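Local coordinates for uncharacterized protein Atu2452 (Agrobacterium tumefaciens, PDB 2R8B) that is of unknown function but, as an alpha/beta-hydrolase-fold member of the dienelactone hydrolase family, probably hydrolyses an ester or related bond, at residues A[168-176]-A[226-236]. Sequence-based numbering, arbitrary orientation.
Sequences AAVLMHPLI and HPGGHEIRSGE
Behind the probable catalytic site of this alpha/beta hydrolase, His173, just past the end of strand 168-172, reaches into the loop 227-233 that carries His230, probably the histidine of a Ser149-His230-Asp199 triad. Its CG lies anti to the carbonyl carbon (chi1 -62°), which sends the imidazole toward Glu236 in the first turn of helix 234-244. His173 NE2 gives Glu236 OE1 a nearly straight hydrogen bond, 2.5 Å long at 170°, in the ring plane and on the syn lone pair, with ring and carboxylate planes 34° apart. Histidine suits this place because its two nitrogens point in diverging directions, so that one ring can bond two carboxylates: ND1 hydrogen-bonds Asp199 OD2, the same oxygen that His230 ND1 uses.

The carbonyl O of His230 sits 3.7 Å above the plane of the His173 ring, over its centre, while Gly229 O approaches the edge, 3.2 Å from His173 CE1. The imidazole of His230 comes obliquely against His173, its CE1 4.0 Å from His173 CB. Glu236 is long enough to span from helix to ring. Arg233 N, at the N-cap position, donates to Glu236 OE1 (3.2 Å) from above the carboxylate plane, His226 NE2, at the edge of the His173 ring, adds a weak bond to Glu236 OE1, and Thr194 OG1 hydrogen-bonds Glu236 OE2. Selenomethionine Met172, bent at chi3, brings CE 3.8 Å from Glu236 CB and near Ile232 CG2, adding apolar packing beside the carboxylate.

His173 thus links Glu236 to Asp199, a hydrogen-bonded chain that probably helps position the aspartate and, through it, perhaps His230, whose NE2 bonds Ser149 OG weakly.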
loop_
_atom_site.group_PDB
_atom_site.type_symbol
_atom_site.label_atom_id
_atom_site.label_comp_id
_atom_site.label_asym_id
_atom_site.label_seq_id
_atom_site.Cartn_x
_atom_site.Cartn_y
_atom_site.Cartn_z
ATOM N N ALA A 168 -4.416 8.469 3.473
ATOM C CA ALA A 168 -3.968 8.530 2.088
ATOM C C ALA A 168 -3.309 7.237 1.671
ATOM O O ALA A 168 -2.662 6.574 2.481
ATOM C CB ALA A 168 -3.017 9.639 1.907
ATOM N N ALA A 169 -3.457 6.863 0.412
ATOM C CA ALA A 169 -2.782 5.660 -0.032
ATOM C C ALA A 169 -2.318 5.788 -1.463
ATOM O O ALA A 169 -3.050 6.316 -2.310
ATOM C CB ALA A 169 -3.692 4.455 0.133
ATOM N N VAL A 170 -1.104 5.346 -1.768
ATOM C CA VAL A 170 -0.819 5.286 -3.179
ATOM C C VAL A 170 -0.630 3.859 -3.611
ATOM O O VAL A 170 0.119 3.097 -2.994
ATOM C CB VAL A 170 0.243 6.301 -3.668
ATOM C CG1 VAL A 170 0.813 7.117 -2.533
ATOM C CG2 VAL A 170 1.297 5.648 -4.516
ATOM N N LEU A 171 -1.398 3.458 -4.620
ATOM C CA LEU A 171 -1.315 2.095 -5.108
ATOM C C LEU A 171 -0.563 2.040 -6.424
ATOM O O LEU A 171 -1.023 2.555 -7.434
ATOM C CB LEU A 171 -2.708 1.526 -5.255
ATOM C CG LEU A 171 -3.582 1.658 -3.998
ATOM C CD1 LEU A 171 -4.978 1.183 -4.303
ATOM C CD2 LEU A 171 -3.026 0.899 -2.803
HETATM N N MSE A 172 0.615 1.444 -6.422
HETATM C CA MSE A 172 1.371 1.392 -7.657
HETATM C C MSE A 172 1.190 0.060 -8.353
HETATM O O MSE A 172 1.665 -0.966 -7.892
HETATM C CB MSE A 172 2.823 1.747 -7.360
HETATM C CG MSE A 172 2.865 3.092 -6.689
HETATM SE SE MSE A 172 4.638 3.760 -6.495
HETATM C CE MSE A 172 4.791 4.898 -8.112
ATOM N N HIS A 173 0.448 0.077 -9.456
ATOM C CA HIS A 173 0.208 -1.115 -10.195
ATOM C C HIS A 173 -0.426 -2.153 -9.269
ATOM O O HIS A 173 0.172 -3.177 -9.020
ATOM C CB HIS A 173 1.515 -1.635 -10.797
ATOM C CG HIS A 173 2.138 -0.688 -11.776
ATOM N ND1 HIS A 173 2.064 -0.860 -13.143
ATOM C CD2 HIS A 173 2.841 0.452 -11.587
ATOM C CE1 HIS A 173 2.684 0.131 -13.753
ATOM N NE2 HIS A 173 3.166 0.942 -12.829
ATOM N N PRO A 174 -1.630 -1.874 -8.740
ATOM C CA PRO A 174 -2.387 -2.892 -8.026
ATOM C C PRO A 174 -2.997 -3.908 -8.970
ATOM O O PRO A 174 -3.103 -3.650 -10.186
ATOM C CB PRO A 174 -3.534 -2.094 -7.422
ATOM C CG PRO A 174 -3.756 -1.025 -8.428
ATOM C CD PRO A 174 -2.369 -0.602 -8.772
ATOM N N LEU A 175 -3.425 -5.037 -8.406
ATOM C CA LEU A 175 -4.137 -6.107 -9.121
ATOM C C LEU A 175 -5.130 -6.612 -8.094
ATOM O O LEU A 175 -4.726 -7.238 -7.128
ATOM C CB LEU A 175 -3.172 -7.250 -9.423
ATOM C CG LEU A 175 -3.513 -8.362 -10.412
ATOM C CD1 LEU A 175 -2.909 -9.704 -9.948
ATOM C CD2 LEU A 175 -4.973 -8.499 -10.700
ATOM N N ILE A 176 -6.408 -6.304 -8.235
ATOM C CA ILE A 176 -7.394 -6.922 -7.338
ATOM C C ILE A 176 -8.392 -7.638 -8.215
ATOM O O ILE A 176 -9.044 -6.991 -9.034
ATOM C CB ILE A 176 -8.093 -5.879 -6.445
ATOM C CG1 ILE A 176 -7.090 -5.241 -5.477
ATOM C CG2 ILE A 176 -9.196 -6.485 -5.675
ATOM C CD1 ILE A 176 -6.883 -5.989 -4.207
ATOM N N HIS A 226 -0.055 5.210 -17.675
ATOM C CA HIS A 226 0.932 5.449 -18.710
ATOM C C HIS A 226 0.738 4.337 -19.706
ATOM O O HIS A 226 0.193 3.286 -19.321
ATOM C CB HIS A 226 2.376 5.540 -18.164
ATOM C CG HIS A 226 2.878 4.307 -17.465
ATOM N ND1 HIS A 226 3.371 3.209 -18.139
ATOM C CD2 HIS A 226 3.020 4.026 -16.144
ATOM C CE1 HIS A 226 3.787 2.306 -17.269
ATOM N NE2 HIS A 226 3.583 2.775 -16.050
ATOM N N PRO A 227 1.195 4.525 -20.969
ATOM C CA PRO A 227 1.165 3.350 -21.873
ATOM C C PRO A 227 2.207 2.443 -21.227
ATOM O O PRO A 227 2.789 2.823 -20.182
ATOM C CB PRO A 227 1.669 3.898 -23.199
ATOM C CG PRO A 227 2.391 5.202 -22.857
ATOM C CD PRO A 227 1.875 5.703 -21.551
ATOM N N GLY A 228 2.524 1.277 -21.744
ATOM C CA GLY A 228 3.641 0.607 -20.993
ATOM C C GLY A 228 3.204 -0.361 -19.905
ATOM O O GLY A 228 2.006 -0.536 -19.684
ATOM N N GLY A 229 4.180 -0.995 -19.258
ATOM C CA GLY A 229 3.990 -2.293 -18.622
ATOM C C GLY A 229 3.884 -2.180 -17.133
ATOM O O GLY A 229 3.306 -1.234 -16.627
ATOM N N HIS A 230 4.489 -3.141 -16.435
ATOM C CA HIS A 230 4.546 -3.207 -14.972
ATOM C C HIS A 230 5.577 -2.248 -14.374
ATOM O O HIS A 230 5.666 -2.082 -13.126
ATOM C CB HIS A 230 4.923 -4.625 -14.557
ATOM C CG HIS A 230 4.498 -4.982 -13.167
ATOM N ND1 HIS A 230 3.204 -4.792 -12.705
ATOM C CD2 HIS A 230 5.179 -5.551 -12.146
ATOM C CE1 HIS A 230 3.107 -5.236 -11.464
ATOM N NE2 HIS A 230 4.295 -5.690 -11.097
ATOM N N GLU A 231 6.388 -1.639 -15.235
ATOM C CA GLU A 231 7.417 -0.701 -14.773
ATOM C C GLU A 231 6.800 0.566 -14.186
ATOM O O GLU A 231 5.739 1.057 -14.640
ATOM C CB GLU A 231 8.399 -0.349 -15.894
ATOM C CG GLU A 231 7.989 0.823 -16.821
ATOM C CD GLU A 231 7.038 0.433 -17.970
ATOM O OE1 GLU A 231 6.821 1.270 -18.873
ATOM O OE2 GLU A 231 6.531 -0.706 -17.995
ATOM N N ILE A 232 7.451 1.068 -13.146
ATOM C CA ILE A 232 7.191 2.406 -12.639
ATOM C C ILE A 232 7.870 3.419 -13.561
ATOM O O ILE A 232 9.105 3.359 -13.685
ATOM C CB ILE A 232 7.793 2.534 -11.260
ATOM C CG1 ILE A 232 6.941 1.778 -10.260
ATOM C CG2 ILE A 232 7.968 4.004 -10.854
ATOM C CD1 ILE A 232 7.640 1.692 -8.927
ATOM N N ARG A 233 7.094 4.308 -14.217
ATOM C CA ARG A 233 7.671 5.458 -14.967
ATOM C C ARG A 233 7.967 6.679 -14.087
ATOM O O ARG A 233 7.346 6.874 -13.034
ATOM C CB ARG A 233 6.838 5.857 -16.187
ATOM C CG ARG A 233 6.832 4.748 -17.186
ATOM C CD ARG A 233 6.575 5.160 -18.639
ATOM N NE ARG A 233 6.521 3.929 -19.422
ATOM C CZ ARG A 233 6.445 3.852 -20.739
ATOM N NH1 ARG A 233 6.423 4.947 -21.462
ATOM N NH2 ARG A 233 6.385 2.667 -21.320
ATOM N N SER A 234 8.926 7.494 -14.536
ATOM C CA SER A 234 9.284 8.677 -13.802
ATOM C C SER A 234 8.041 9.536 -13.628
ATOM O O SER A 234 7.881 10.186 -12.584
ATOM C CB SER A 234 10.414 9.443 -14.485
ATOM O OG SER A 234 9.899 10.405 -15.375
ATOM N N GLY A 235 7.150 9.496 -14.620
ATOM C CA GLY A 235 5.852 10.153 -14.520
ATOM C C GLY A 235 5.007 9.736 -13.322
ATOM O O GLY A 235 4.302 10.572 -12.742
ATOM N N GLU A 236 5.042 8.443 -12.970
ATOM C CA GLU A 236 4.360 7.943 -11.729
ATOM C C GLU A 236 4.966 8.585 -10.479
ATOM O O GLU A 236 4.260 8.937 -9.537
ATOM C CB GLU A 236 4.469 6.418 -11.526
ATOM C CG GLU A 236 4.288 5.539 -12.744
ATOM C CD GLU A 236 3.940 4.073 -12.424
ATOM O OE1 GLU A 236 4.237 3.193 -13.274
ATOM O OE2 GLU A 236 3.361 3.787 -11.352
#